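Local atomic coordinates of sulfate adenylyltransferase (Allochromatium vinosum, PDB entry 4DNX), a protein that catalyses the reaction of sulfate with ATP to give adenosine 5'-phosphosulfate and diphosphate, working in dissimilatory sulfur metabolism. Residues A[147-150]-A[151-154]; A[383-386]-A[387-391]; A[58-61]-A[62-65]; A[334-337]-A[338-341]. All coordinates share one frame; numbering follows the deposited sequence. Where two conformers were deposited one is given.

Interaction 1 of 4, residues A[147-150]-A[151-154]; sequences ETFN and SQGR
Ser-151 OG donates to Glu-147 O at 2.8 Å, reaching it from above the carbonyl plane, and the backbone N of the same serine bonds to Thr-148 O at 3.1 Å. One residue on, Gln-152 NE2 gives its hydrogen to Phe-149 O in a nearly straight bond (3.1 Å, 173°), with the acceptor lying in the amide plane. Three successive carbonyls at the C-terminal end of helix 144-149 are thus claimed by the loop that leaves it. The serine hydroxyl gets there because it stands anti to its own carbonyl carbon (chi1 -78°), folded back beside the backbone N. Phe-149 O also accepts from a water, which takes the N-H of Gln-152 and donates to Gly-153 O; a second water joins Asn-150 O to Gly-153 N. Outside the turn, the Gln-152 amide is held by Ser-37 through OE1 and by Gln-39 through NE2. Packing is modest: Gln-152 NE2 lies 3.9 Å from Phe-149 CD1, amide and ring planes 51° apart, while the ring rests on helix 125-136. Cutting Gln-152 back to an alanine would probably leave Phe-149 O one donor fewer and Ser-37 and Gln-39 without their partner. Gly-153 has backbone angles that would jam a side chain against the preceding carbonyl O. Beyond regular i+4 bonding, the last helix carbonyls are met by hydroxyl, backbone N-H, side-chain amide and water.

Interaction 2 of 4, residues A[383-386]-A[387-391]; sequences VAQI and LMDYY
Four successive i to i+4 backbone bonds, from Leu-387 N to Val-383 O through Tyr-390 N to Ile-386 O, carry an unbroken alpha helix across the two segments. On its exposed side Gln-385 reaches one turn forward to Asp-389, NE2 donating to OD1 at 3.0 Å with an N-H...O angle of 158°. The acceptor lies in the amide plane of the glutamine, yet OD1 is met from above the carboxylate plane, and the two flat groups stand 52° apart. A bend at chi2 (63°) turns the glutamine amide along the helix toward Asp-389. The same carboxylate oxygen forms a salt bridge with Arg-392, so two donors share it and the aspartate is likely to stay charged. Gln-385 OE1 lies 3.9 Å from Met-388 CE, where the two side chains cross at about a right angle. Met-388 bends at chi3, and its methyl comes back over the preceding turn, CE 4.0 Å from Ala-384 CB and 3.4 Å from Ala-384 O. Val-383 CG1 and Leu-387 CD1 make a looser apolar pair at 4.4 Å. Val-383, Ile-386 and Leu-387 also meet helix 240-254, while Ala-384 and Leu-387 touch Leu-368 of helix 361-369. Such a division is characteristic of an amphipathic helix: a polar i, i+4 pair runs along one side, and apolar side chains seat the C-terminal helix 381-393 on its neighbours.

Interaction 3 of 4, residues A[58-61]-A[62-65]; sequences FMNL and ADAL
Asn-60 OD1 accepts the backbone N-H of Asp-63 at 2.8 Å, in a bond that is nearly straight (172°) and runs almost along the C=O axis of the amide. The amide is brought there by chi1 of 62°, which sets CG between the backbone N and the carbonyl carbon and turns OD1 over the first turn of helix 61-70. Asp-63 leans back toward the cap: its carboxylate plane lies 25° from the asparagine amide, and OD2 accepts from a water whose oxygen is 2.6 Å away. That water accepts from Asn-60 N at 2.9 Å, so the return link of the cap runs through solvent. The other carboxylate oxygen, OD1, bonds to Thr-74 OG1, a second partner that limits rotation of the acid. Regular helical bonding begins at once, with Ala-64 N to Asn-60 O at 2.9 Å and Leu-65 N to Leu-61 O. With an alanine at Asn-60, the Asp-63 N-H would probably lose its acceptor and the first helical turn be more prone to fray. Beneath the polar cap, Met-59 CB lies 4.0 Å from Asp-63 CB; the two side chains cross at about a right angle, and the extended methionine brings SD to 3.9 Å from Asp-63 O. Farther along, Leu-61 CD2 meets Leu-65 CD1 at 3.9 Å; both leucines also touch Met-131 of helix 125-136. The whole is an asparagine N-cap whose reciprocal side is bridged by water, at the passage from strand 57-58 into helix 61-70 of the PUA-like domain.

Interaction 4 of 4, residues A[334-337]-A[338-341]; sequences AYSK and KLGR
Ser-336 meets the turn that follows it through all three of its polar atoms. Its OG accepts from Leu-339 N at 2.9 Å and its O from Gly-340 N at 2.8 Å. Its N donates to Arg-341 O, also at 2.9 Å. The hydroxyl reaches across the loop because OG stands opposite the backbone N about CA-CB (chi1 170°). Leu-339 packs on the same group, its CG 3.5 Å from OG. Beside it, the tyrosine ring of Tyr-335 lies against the glycine: OH comes within 3.3 Å of Gly-340 CA, and CE1 lies 3.6 Å from Arg-341 N. Gly-340 and Arg-341 together face Ser-336, which makes this a G1 beta bulge where strand 333-336 turns back toward strand 341-344. The glycine takes the positive phi (67°) that the bulge requires, and the bond from Arg-341 N to Ser-336 O is weak at 3.5 Å. In the next shell, His-351 NE2 is a further hydrogen-bond partner of Ser-336 OG, so the hydroxyl is held by the loop and by the imidazole together. Lys-338 sends its ammonium group to a salt bridge with Asp-355. On the other side of strand 333-336, backbone bonds from Tyr-335 to Ile-357 and from Lys-337 to Asp-355 join the hairpin to strand 356-357 and the residue just before it.

Followed from the N terminus, the four contacts come in series, none nested in or crossing another, and each is closed within one continuous run of chain. Interaction 3 starts helix 61-70 and interaction 1 ends helix 144-149, both in the PUA-like domain; their centres lie 16 Å apart and helix 125-136 touches both. Interaction 4 then closes the tight turn between strands 333-336 and 341-344 of a small antiparallel sheet, and interaction 2 lies along helix 381-393 near the C terminus, about 25 Å away between centres. These last two belong to the ATP-sulfurylase range, and interaction 4 stands across the chain's centre from interactions 1 and 3.

Interaction 1 of 4, residues A[147-150]-A[151-154]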
ATOM      1  N   GLU A 147     -27.360 -18.148  -0.426  1.00 18.29           N
ATOM      2  CA  GLU A 147     -26.777 -19.492  -0.653  1.00 19.60           C
ATOM      3  C   GLU A 147     -25.423 -19.587   0.055  1.00 18.00           C
ATOM      4  O   GLU A 147     -25.169 -20.549   0.773  1.00 19.13           O
ATOM      5  CB  GLU A 147     -26.626 -19.797  -2.140  1.00 22.63           C
ATOM      6  CG  GLU A 147     -26.124 -21.224  -2.442  1.00 28.75           C
ATOM      7  CD  GLU A 147     -25.891 -21.447  -3.932  1.00 37.83           C
ATOM      8  OE1 GLU A 147     -26.649 -22.224  -4.553  1.00 48.68           O
ATOM      9  OE2 GLU A 147     -24.957 -20.822  -4.501  1.00 45.65           O
ATOM     10  N   THR A 148     -24.567 -18.585  -0.116  1.00 17.43           N
ATOM     11  CA  THR A 148     -23.258 -18.573   0.551  1.00 16.80           C
ATOM     12  C   THR A 148     -23.398 -18.620   2.058  1.00 17.62           C
ATOM     13  O   THR A 148     -22.708 -19.389   2.742  1.00 17.38           O
ATOM     14  CB  THR A 148     -22.433 -17.306   0.106  1.00 16.70           C
ATOM     15  OG1 THR A 148     -22.157 -17.433  -1.296  1.00 17.96           O
ATOM     16  CG2 THR A 148     -21.124 -17.142   0.919  1.00 16.87           C
ATOM     17  N   PHE A 149     -24.299 -17.789   2.599  1.00 16.09           N
ATOM     18  CA  PHE A 149     -24.419 -17.669   4.059  1.00 16.47           C
ATOM     19  C   PHE A 149     -24.810 -19.023   4.650  1.00 17.63           C
ATOM     20  O   PHE A 149     -24.313 -19.416   5.712  1.00 17.63           O
ATOM     21  CB  PHE A 149     -25.490 -16.589   4.400  1.00 17.10           C
ATOM     22  CG  PHE A 149     -25.667 -16.321   5.890  1.00 17.49           C
ATOM     23  CD1 PHE A 149     -24.603 -15.826   6.651  1.00 17.98           C
ATOM     24  CD2 PHE A 149     -26.889 -16.583   6.522  1.00 19.49           C
ATOM     25  CE1 PHE A 149     -24.764 -15.577   8.050  1.00 19.43           C
ATOM     26  CE2 PHE A 149     -27.068 -16.340   7.901  1.00 20.89           C
ATOM     27  CZ  PHE A 149     -25.990 -15.824   8.649  1.00 19.42           C
ATOM     28  N   ASN A 150     -25.676 -19.727   3.934  1.00 17.67           N
ATOM     29  CA  ASN A 150     -26.234 -20.977   4.425  1.00 18.21           C
ATOM     30  C   ASN A 150     -25.402 -22.195   4.032  1.00 19.11           C
ATOM     31  O   ASN A 150     -25.819 -23.347   4.272  1.00 20.28           O
ATOM     32  CB  ASN A 150     -27.680 -21.125   3.927  1.00 20.36           C
ATOM     33  CG  ASN A 150     -28.639 -20.268   4.732  1.00 20.94           C
ATOM     34  OD1 ASN A 150     -29.104 -20.674   5.793  1.00 22.41           O
ATOM     35  ND2 ASN A 150     -28.905 -19.061   4.252  1.00 21.08           N
ATOM     36  N   SER A 151     -24.228 -21.947   3.458  1.00 17.91           N
ATOM     37  CA  SER A 151     -23.375 -23.020   2.918  1.00 18.69           C
ATOM     38  C   SER A 151     -22.051 -23.141   3.637  1.00 17.58           C
ATOM     39  O   SER A 151     -21.108 -23.691   3.067  1.00 18.31           O
ATOM     40  CB  SER A 151     -23.121 -22.811   1.420  1.00 20.14           C
ATOM     41  OG  SER A 151     -24.271 -23.235   0.715  1.00 24.30           O
ATOM     42  N   GLN A 152     -22.004 -22.692   4.889  1.00 16.56           N
ATOM     43  CA  GLN A 152     -20.746 -22.604   5.616  1.00 16.35           C
ATOM     44  C   GLN A 152     -20.653 -23.547   6.800  1.00 16.58           C
ATOM     45  O   GLN A 152     -19.585 -23.631   7.435  1.00 18.71           O
ATOM     46  CB  GLN A 152     -20.538 -21.196   6.163  1.00 16.11           C
ATOM     47  CG  GLN A 152     -20.516 -20.085   5.088  1.00 16.80           C
ATOM     48  CD  GLN A 152     -20.417 -18.729   5.745  1.00 18.43           C
ATOM     49  OE1 GLN A 152     -19.319 -18.248   5.994  1.00 19.65           O
ATOM     50  NE2 GLN A 152     -21.564 -18.156   6.144  1.00 19.16           N
ATOM     51  N   GLY A 153     -21.742 -24.210   7.125  1.00 17.08           N
ATOM     52  CA  GLY A 153     -21.838 -24.996   8.339  1.00 17.44           C
ATOM     53  C   GLY A 153     -22.588 -24.225   9.411  1.00 17.81           C
ATOM     54  O   GLY A 153     -22.945 -23.036   9.201  1.00 18.63           O
ATOM     55  N   ARG A 154     -22.768 -24.858  10.571  1.00 18.51           N
ATOM     56  CA  ARG A 154     -23.645 -24.347  11.634  0.70 19.85           C
ATOM     57  C   ARG A 154     -22.969 -24.197  12.998  1.00 19.60           C
ATOM     58  O   ARG A 154     -23.643 -23.949  14.007  1.00 21.70           O
ATOM     59  CB  ARG A 154     -24.883 -25.265  11.788  0.70 21.66           C
ATOM     60  CG  ARG A 154     -25.751 -25.359  10.537  0.70 23.50           C
ATOM     61  CD  ARG A 154     -26.233 -23.981  10.071  0.70 24.52           C
ATOM     62  NE  ARG A 154     -27.436 -24.122   9.247  0.70 28.87           N
ATOM     63  CZ  ARG A 154     -28.612 -24.608   9.652  0.70 28.00           C
ATOM     64  NH1 ARG A 154     -28.821 -25.005  10.925  0.70 28.14           N
ATOM     65  NH2 ARG A 154     -29.586 -24.681   8.766  0.70 28.50           N
TER
HETATM   66  O   HOH W   1     -23.980 -21.967   6.866  1.00 16.82           O
HETATM   67  O   HOH W   2     -24.133 -25.208   5.867  1.00 24.23           O

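Interaction 2 of 4, residues A[383-386]-A[387-391]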
ATOM      1  N   VAL A 383      -9.036   6.605 -22.504  1.00 16.69           N
ATOM      2  CA  VAL A 383      -9.600   5.451 -21.761  1.00 16.55           C
ATOM      3  C   VAL A 383     -10.041   4.379 -22.809  1.00 17.59           C
ATOM      4  O   VAL A 383      -9.728   3.168 -22.688  1.00 17.73           O
ATOM      5  CB  VAL A 383     -10.760   5.895 -20.842  1.00 15.94           C
ATOM      6  CG1 VAL A 383     -11.417   4.682 -20.154  1.00 16.68           C
ATOM      7  CG2 VAL A 383     -10.258   6.938 -19.730  1.00 16.05           C
ATOM      8  N   ALA A 384     -10.762   4.817 -23.825  1.00 18.29           N
ATOM      9  CA  ALA A 384     -11.161   3.907 -24.899  1.00 19.75           C
ATOM     10  C   ALA A 384      -9.943   3.189 -25.483  1.00 21.73           C
ATOM     11  O   ALA A 384     -10.001   1.968 -25.787  1.00 21.34           O
ATOM     12  CB  ALA A 384     -11.905   4.678 -25.996  1.00 21.49           C
ATOM     13  N   GLN A 385      -8.849   3.930 -25.715  1.00 21.12           N
ATOM     14  CA  GLN A 385      -7.681   3.309 -26.350  1.00 22.99           C
ATOM     15  C   GLN A 385      -7.098   2.171 -25.485  1.00 21.52           C
ATOM     16  O   GLN A 385      -6.736   1.099 -26.019  1.00 22.40           O
ATOM     17  CB  GLN A 385      -6.579   4.308 -26.683  1.00 25.03           C
ATOM     18  CG  GLN A 385      -5.580   3.765 -27.658  1.00 27.46           C
ATOM     19  CD  GLN A 385      -6.246   3.460 -29.012  1.00 31.06           C
ATOM     20  OE1 GLN A 385      -6.919   4.323 -29.594  1.00 32.87           O
ATOM     21  NE2 GLN A 385      -6.116   2.220 -29.473  1.00 33.87           N
ATOM     22  N   ILE A 386      -7.016   2.414 -24.188  1.00 20.70           N
ATOM     23  CA  ILE A 386      -6.483   1.419 -23.232  1.00 20.55           C
ATOM     24  C   ILE A 386      -7.301   0.113 -23.324  1.00 21.03           C
ATOM     25  O   ILE A 386      -6.737  -0.991 -23.469  1.00 21.70           O
ATOM     26  CB  ILE A 386      -6.447   1.968 -21.822  1.00 20.02           C
ATOM     27  CG1 ILE A 386      -5.266   2.939 -21.687  1.00 20.20           C
ATOM     28  CG2 ILE A 386      -6.377   0.824 -20.729  1.00 21.13           C
ATOM     29  CD1 ILE A 386      -5.322   3.741 -20.404  1.00 20.18           C
ATOM     30  N   LEU A 387      -8.622   0.267 -23.301  1.00 20.08           N
ATOM     31  CA  LEU A 387      -9.527  -0.893 -23.414  1.00 20.70           C
ATOM     32  C   LEU A 387      -9.467  -1.557 -24.809  1.00 21.41           C
ATOM     33  O   LEU A 387      -9.438  -2.797 -24.919  1.00 21.75           O
ATOM     34  CB  LEU A 387     -10.953  -0.498 -23.019  1.00 20.94           C
ATOM     35  CG  LEU A 387     -10.999  -0.165 -21.506  1.00 23.09           C
ATOM     36  CD1 LEU A 387     -12.279   0.522 -21.129  1.00 23.31           C
ATOM     37  CD2 LEU A 387     -10.795  -1.465 -20.681  1.00 25.36           C
ATOM     38  N   MET A 388      -9.424  -0.766 -25.881  1.00 21.91           N
ATOM     39  CA  MET A 388      -9.378  -1.355 -27.232  1.00 23.71           C
ATOM     40  C   MET A 388      -8.101  -2.137 -27.437  1.00 24.83           C
ATOM     41  O   MET A 388      -8.106  -3.187 -28.094  1.00 24.86           O
ATOM     42  CB  MET A 388      -9.519  -0.291 -28.317  1.00 25.07           C
ATOM     43  CG  MET A 388     -10.947   0.154 -28.402  1.00 26.00           C
ATOM     44  SD  MET A 388     -11.287   1.270 -29.735  1.00 30.39           S
ATOM     45  CE  MET A 388     -10.420   2.708 -29.092  1.00 27.91           C
ATOM     46  N   ASP A 389      -7.013  -1.637 -26.845  1.00 24.82           N
ATOM     47  CA  ASP A 389      -5.710  -2.279 -26.987  1.00 27.40           C
ATOM     48  C   ASP A 389      -5.748  -3.610 -26.265  1.00 26.60           C
ATOM     49  O   ASP A 389      -5.250  -4.611 -26.818  1.00 28.51           O
ATOM     50  CB  ASP A 389      -4.574  -1.399 -26.441  1.00 29.23           C
ATOM     51  CG  ASP A 389      -4.170  -0.284 -27.412  1.00 31.87           C
ATOM     52  OD1 ASP A 389      -4.711  -0.198 -28.530  1.00 32.40           O
ATOM     53  OD2 ASP A 389      -3.326   0.549 -27.022  1.00 36.09           O
ATOM     54  N   TYR A 390      -6.384  -3.621 -25.088  1.00 25.02           N
ATOM     55  CA  TYR A 390      -6.583  -4.833 -24.314  1.00 24.26           C
ATOM     56  C   TYR A 390      -7.398  -5.856 -25.127  1.00 25.90           C
ATOM     57  O   TYR A 390      -6.945  -6.988 -25.312  1.00 25.33           O
ATOM     58  CB  TYR A 390      -7.245  -4.560 -22.973  1.00 22.94           C
ATOM     59  CG  TYR A 390      -7.833  -5.804 -22.373  1.00 24.12           C
ATOM     60  CD1 TYR A 390      -6.998  -6.835 -21.942  1.00 24.76           C
ATOM     61  CD2 TYR A 390      -9.218  -5.975 -22.295  1.00 24.20           C
ATOM     62  CE1 TYR A 390      -7.524  -8.014 -21.406  1.00 25.74           C
ATOM     63  CE2 TYR A 390      -9.766  -7.149 -21.758  1.00 25.89           C
ATOM     64  CZ  TYR A 390      -8.905  -8.155 -21.314  1.00 28.10           C
ATOM     65  OH  TYR A 390      -9.424  -9.311 -20.769  1.00 30.57           O
ATOM     66  N   TYR A 391      -8.583  -5.471 -25.606  1.00 24.48           N
ATOM     67  CA  TYR A 391      -9.409  -6.451 -26.354  1.00 26.61           C
ATOM     68  C   TYR A 391      -8.720  -6.985 -27.593  1.00 28.59           C
ATOM     69  O   TYR A 391      -8.862  -8.184 -27.937  1.00 29.02           O
ATOM     70  CB  TYR A 391     -10.782  -5.873 -26.726  1.00 26.33           C
ATOM     71  CG  TYR A 391     -11.712  -5.704 -25.557  1.00 24.38           C
ATOM     72  CD1 TYR A 391     -12.129  -6.817 -24.774  1.00 24.09           C
ATOM     73  CD2 TYR A 391     -12.209  -4.439 -25.225  1.00 23.68           C
ATOM     74  CE1 TYR A 391     -12.993  -6.649 -23.701  1.00 23.93           C
ATOM     75  CE2 TYR A 391     -13.055  -4.254 -24.132  1.00 22.78           C
ATOM     76  CZ  TYR A 391     -13.451  -5.364 -23.377  1.00 22.89           C
ATOM     77  OH  TYR A 391     -14.303  -5.221 -22.325  1.00 22.42           O
TER

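Interaction 3 of 4, residues A[58-61]-A[62-65]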
ATOM      1  N   PHE A  58     -15.056 -11.937  15.883  1.00 13.50           N
ATOM      2  CA  PHE A  58     -16.271 -12.591  15.392  1.00 14.08           C
ATOM      3  C   PHE A  58     -17.315 -12.642  16.482  1.00 14.20           C
ATOM      4  O   PHE A  58     -16.983 -12.816  17.649  1.00 14.49           O
ATOM      5  CB  PHE A  58     -15.950 -13.995  14.884  1.00 13.50           C
ATOM      6  CG  PHE A  58     -15.125 -14.007  13.605  1.00 14.25           C
ATOM      7  CD1 PHE A  58     -15.722 -13.723  12.364  1.00 13.25           C
ATOM      8  CD2 PHE A  58     -13.765 -14.289  13.641  1.00 14.19           C
ATOM      9  CE1 PHE A  58     -14.962 -13.738  11.193  1.00 14.34           C
ATOM     10  CE2 PHE A  58     -12.990 -14.313  12.476  1.00 14.51           C
ATOM     11  CZ  PHE A  58     -13.587 -14.029  11.233  1.00 13.47           C
ATOM     12  N   MET A  59     -18.568 -12.508  16.073  1.00 13.68           N
ATOM     13  CA  MET A  59     -19.714 -12.355  16.966  1.00 14.67           C
ATOM     14  C   MET A  59     -20.186 -13.676  17.509  1.00 15.11           C
ATOM     15  O   MET A  59     -20.197 -14.692  16.804  1.00 14.63           O
ATOM     16  CB  MET A  59     -20.885 -11.726  16.197  1.00 15.16           C
ATOM     17  CG  MET A  59     -20.642 -10.321  15.769  1.00 14.81           C
ATOM     18  SD  MET A  59     -22.128  -9.645  15.009  1.00 16.74           S
ATOM     19  CE  MET A  59     -21.466  -8.101  14.363  1.00 14.98           C
ATOM     20  N   ASN A  60     -20.658 -13.652  18.765  1.00 16.27           N
ATOM     21  CA  ASN A  60     -21.460 -14.791  19.245  1.00 17.50           C
ATOM     22  C   ASN A  60     -22.886 -14.744  18.649  1.00 17.56           C
ATOM     23  O   ASN A  60     -23.263 -13.746  17.955  1.00 16.32           O
ATOM     24  CB  ASN A  60     -21.494 -14.858  20.777  1.00 19.46           C
ATOM     25  CG  ASN A  60     -22.141 -13.636  21.415  1.00 22.53           C
ATOM     26  OD1 ASN A  60     -22.999 -12.959  20.829  1.00 22.41           O
ATOM     27  ND2 ASN A  60     -21.767 -13.388  22.660  1.00 24.17           N
ATOM     28  N   LEU A  61     -23.669 -15.787  18.895  1.00 18.31           N
ATOM     29  CA  LEU A  61     -24.986 -15.874  18.297  1.00 19.91           C
ATOM     30  C   LEU A  61     -25.904 -14.737  18.759  1.00 19.53           C
ATOM     31  O   LEU A  61     -26.648 -14.177  17.952  1.00 20.05           O
ATOM     32  CB  LEU A  61     -25.629 -17.213  18.669  1.00 23.13           C
ATOM     33  CG  LEU A  61     -26.031 -18.091  17.511  1.00 28.70           C
ATOM     34  CD1 LEU A  61     -26.784 -19.335  18.029  1.00 28.36           C
ATOM     35  CD2 LEU A  61     -26.855 -17.329  16.462  1.00 29.32           C
ATOM     36  N   ALA A  62     -25.859 -14.369  20.039  1.00 19.62           N
ATOM     37  CA  ALA A  62     -26.716 -13.234  20.497  1.00 19.15           C
ATOM     38  C   ALA A  62     -26.424 -11.887  19.778  1.00 18.64           C
ATOM     39  O   ALA A  62     -27.340 -11.178  19.381  1.00 19.21           O
ATOM     40  CB  ALA A  62     -26.622 -13.062  22.027  1.00 20.27           C
ATOM     41  N   ASP A  63     -25.154 -11.554  19.615  1.00 17.67           N
ATOM     42  CA  ASP A  63     -24.794 -10.364  18.853  1.00 17.49           C
ATOM     43  C   ASP A  63     -25.179 -10.487  17.371  1.00 17.26           C
ATOM     44  O   ASP A  63     -25.609  -9.500  16.743  1.00 17.24           O
ATOM     45  CB  ASP A  63     -23.280 -10.076  18.967  1.00 18.64           C
ATOM     46  CG  ASP A  63     -22.901  -9.470  20.312  1.00 22.97           C
ATOM     47  OD1 ASP A  63     -23.745  -8.748  20.887  1.00 23.62           O
ATOM     48  OD2 ASP A  63     -21.763  -9.704  20.792  1.00 24.58           O
ATOM     49  N   ALA A  64     -24.968 -11.673  16.789  1.00 16.98           N
ATOM     50  CA  ALA A  64     -25.358 -11.886  15.388  1.00 15.96           C
ATOM     51  C   ALA A  64     -26.869 -11.727  15.177  1.00 16.36           C
ATOM     52  O   ALA A  64     -27.313 -11.094  14.177  1.00 16.09           O
ATOM     53  CB  ALA A  64     -24.846 -13.239  14.857  1.00 15.77           C
ATOM     54  N   LEU A  65     -27.664 -12.267  16.118  1.00 16.15           N
ATOM     55  CA  LEU A  65     -29.152 -12.144  16.030  1.00 18.01           C
ATOM     56  C   LEU A  65     -29.567 -10.688  16.184  1.00 18.50           C
ATOM     57  O   LEU A  65     -30.417 -10.193  15.444  1.00 18.24           O
ATOM     58  CB  LEU A  65     -29.825 -13.048  17.064  1.00 18.75           C
ATOM     59  CG  LEU A  65     -29.670 -14.517  16.701  1.00 19.00           C
ATOM     60  CD1 LEU A  65     -29.779 -15.302  18.027  1.00 19.98           C
ATOM     61  CD2 LEU A  65     -30.747 -14.950  15.702  1.00 20.75           C
TER
HETATM   62  O   HOH W   3     -19.870 -11.405  20.345  1.00 18.13           O

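Interaction 4 of 4, residues A[334-337]-A[338-341]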
ATOM      1  N   ALA A 334     -27.672  10.652 -18.593  1.00 21.59           N
ATOM      2  CA  ALA A 334     -27.737  10.660 -20.053  1.00 21.97           C
ATOM      3  C   ALA A 334     -26.951  11.900 -20.481  1.00 21.13           C
ATOM      4  O   ALA A 334     -26.665  12.758 -19.655  1.00 20.00           O
ATOM      5  CB  ALA A 334     -29.165  10.764 -20.547  1.00 23.62           C
ATOM      6  N   TYR A 335     -26.586  11.967 -21.755  1.00 21.86           N
ATOM      7  CA  TYR A 335     -25.938  13.134 -22.288  1.00 22.17           C
ATOM      8  C   TYR A 335     -27.057  14.042 -22.753  1.00 22.80           C
ATOM      9  O   TYR A 335     -27.903  13.641 -23.554  1.00 23.51           O
ATOM     10  CB  TYR A 335     -25.063  12.778 -23.504  1.00 23.75           C
ATOM     11  CG  TYR A 335     -24.365  13.974 -24.126  1.00 24.61           C
ATOM     12  CD1 TYR A 335     -23.170  14.459 -23.587  1.00 25.00           C
ATOM     13  CD2 TYR A 335     -24.895  14.608 -25.253  1.00 26.36           C
ATOM     14  CE1 TYR A 335     -22.513  15.559 -24.159  1.00 26.50           C
ATOM     15  CE2 TYR A 335     -24.256  15.710 -25.818  1.00 27.93           C
ATOM     16  CZ  TYR A 335     -23.061  16.169 -25.252  1.00 27.36           C
ATOM     17  OH  TYR A 335     -22.436  17.250 -25.848  1.00 29.65           O
ATOM     18  N   SER A 336     -27.060  15.271 -22.237  1.00 22.22           N
ATOM     19  CA  SER A 336     -27.999  16.295 -22.683  1.00 23.45           C
ATOM     20  C   SER A 336     -27.457  17.026 -23.903  1.00 24.83           C
ATOM     21  O   SER A 336     -26.392  17.655 -23.824  1.00 24.11           O
ATOM     22  CB  SER A 336     -28.218  17.360 -21.594  1.00 22.66           C
ATOM     23  OG  SER A 336     -28.957  18.448 -22.152  1.00 24.68           O
ATOM     24  N   LYS A 337     -28.200  16.968 -25.006  1.00 26.27           N
ATOM     25  CA  LYS A 337     -27.829  17.677 -26.211  1.00 29.14           C
ATOM     26  C   LYS A 337     -27.959  19.175 -25.967  1.00 30.69           C
ATOM     27  O   LYS A 337     -27.192  19.970 -26.529  1.00 30.74           O
ATOM     28  CB  LYS A 337     -28.775  17.311 -27.349  1.00 31.43           C
ATOM     29  CG  LYS A 337     -28.591  15.890 -27.859  1.00 32.71           C
ATOM     30  CD  LYS A 337     -29.408  15.704 -29.113  1.00 36.90           C
ATOM     31  CE  LYS A 337     -30.244  14.453 -29.007  1.00 39.19           C
ATOM     32  NZ  LYS A 337     -31.096  14.339 -30.204  1.00 43.61           N
ATOM     33  N   LYS A 338     -28.950  19.558 -25.157  1.00 32.20           N
ATOM     34  CA  LYS A 338     -29.214  20.979 -24.894  1.00 33.88           C
ATOM     35  C   LYS A 338     -28.101  21.612 -24.059  1.00 33.43           C
ATOM     36  O   LYS A 338     -27.732  22.764 -24.301  1.00 36.10           O
ATOM     37  CB  LYS A 338     -30.550  21.178 -24.186  1.00 36.27           C
ATOM     38  CG  LYS A 338     -31.761  21.063 -25.078  1.00 41.79           C
ATOM     39  CD  LYS A 338     -33.042  21.185 -24.247  1.00 45.29           C
ATOM     40  CE  LYS A 338     -34.032  22.108 -24.900  1.00 47.01           C
ATOM     41  NZ  LYS A 338     -35.384  21.494 -24.973  1.00 50.24           N
ATOM     42  N   LEU A 339     -27.578  20.867 -23.086  1.00 31.76           N
ATOM     43  CA  LEU A 339     -26.560  21.394 -22.166  1.00 31.65           C
ATOM     44  C   LEU A 339     -25.123  21.052 -22.560  1.00 31.73           C
ATOM     45  O   LEU A 339     -24.172  21.660 -22.045  1.00 32.99           O
ATOM     46  CB  LEU A 339     -26.837  20.939 -20.715  1.00 31.30           C
ATOM     47  CG  LEU A 339     -28.255  21.256 -20.184  1.00 32.43           C
ATOM     48  CD1 LEU A 339     -28.490  20.547 -18.844  1.00 31.63           C
ATOM     49  CD2 LEU A 339     -28.538  22.770 -20.104  1.00 34.48           C
ATOM     50  N   GLY A 340     -24.961  20.057 -23.434  1.00 30.35           N
ATOM     51  CA  GLY A 340     -23.625  19.596 -23.839  1.00 30.41           C
ATOM     52  C   GLY A 340     -22.825  18.923 -22.753  1.00 30.44           C
ATOM     53  O   GLY A 340     -21.604  19.066 -22.678  1.00 30.80           O
ATOM     54  N   ARG A 341     -23.499  18.138 -21.915  1.00 28.20           N
ATOM     55  CA  ARG A 341     -22.830  17.418 -20.888  1.00 28.30           C
ATOM     56  C   ARG A 341     -23.744  16.343 -20.344  1.00 25.21           C
ATOM     57  O   ARG A 341     -24.951  16.339 -20.606  1.00 24.42           O
ATOM     58  CB  ARG A 341     -22.404  18.346 -19.745  1.00 31.26           C
ATOM     59  CG  ARG A 341     -23.536  19.095 -19.080  1.00 35.89           C
ATOM     60  CD  ARG A 341     -22.901  19.922 -17.969  1.00 42.92           C
ATOM     61  NE  ARG A 341     -23.726  19.955 -16.774  1.00 46.65           N
ATOM     62  CZ  ARG A 341     -24.668  20.863 -16.553  1.00 48.17           C
ATOM     63  NH1 ARG A 341     -24.897  21.816 -17.444  1.00 47.98           N
ATOM     64  NH2 ARG A 341     -25.377  20.812 -15.433  1.00 51.13           N
TER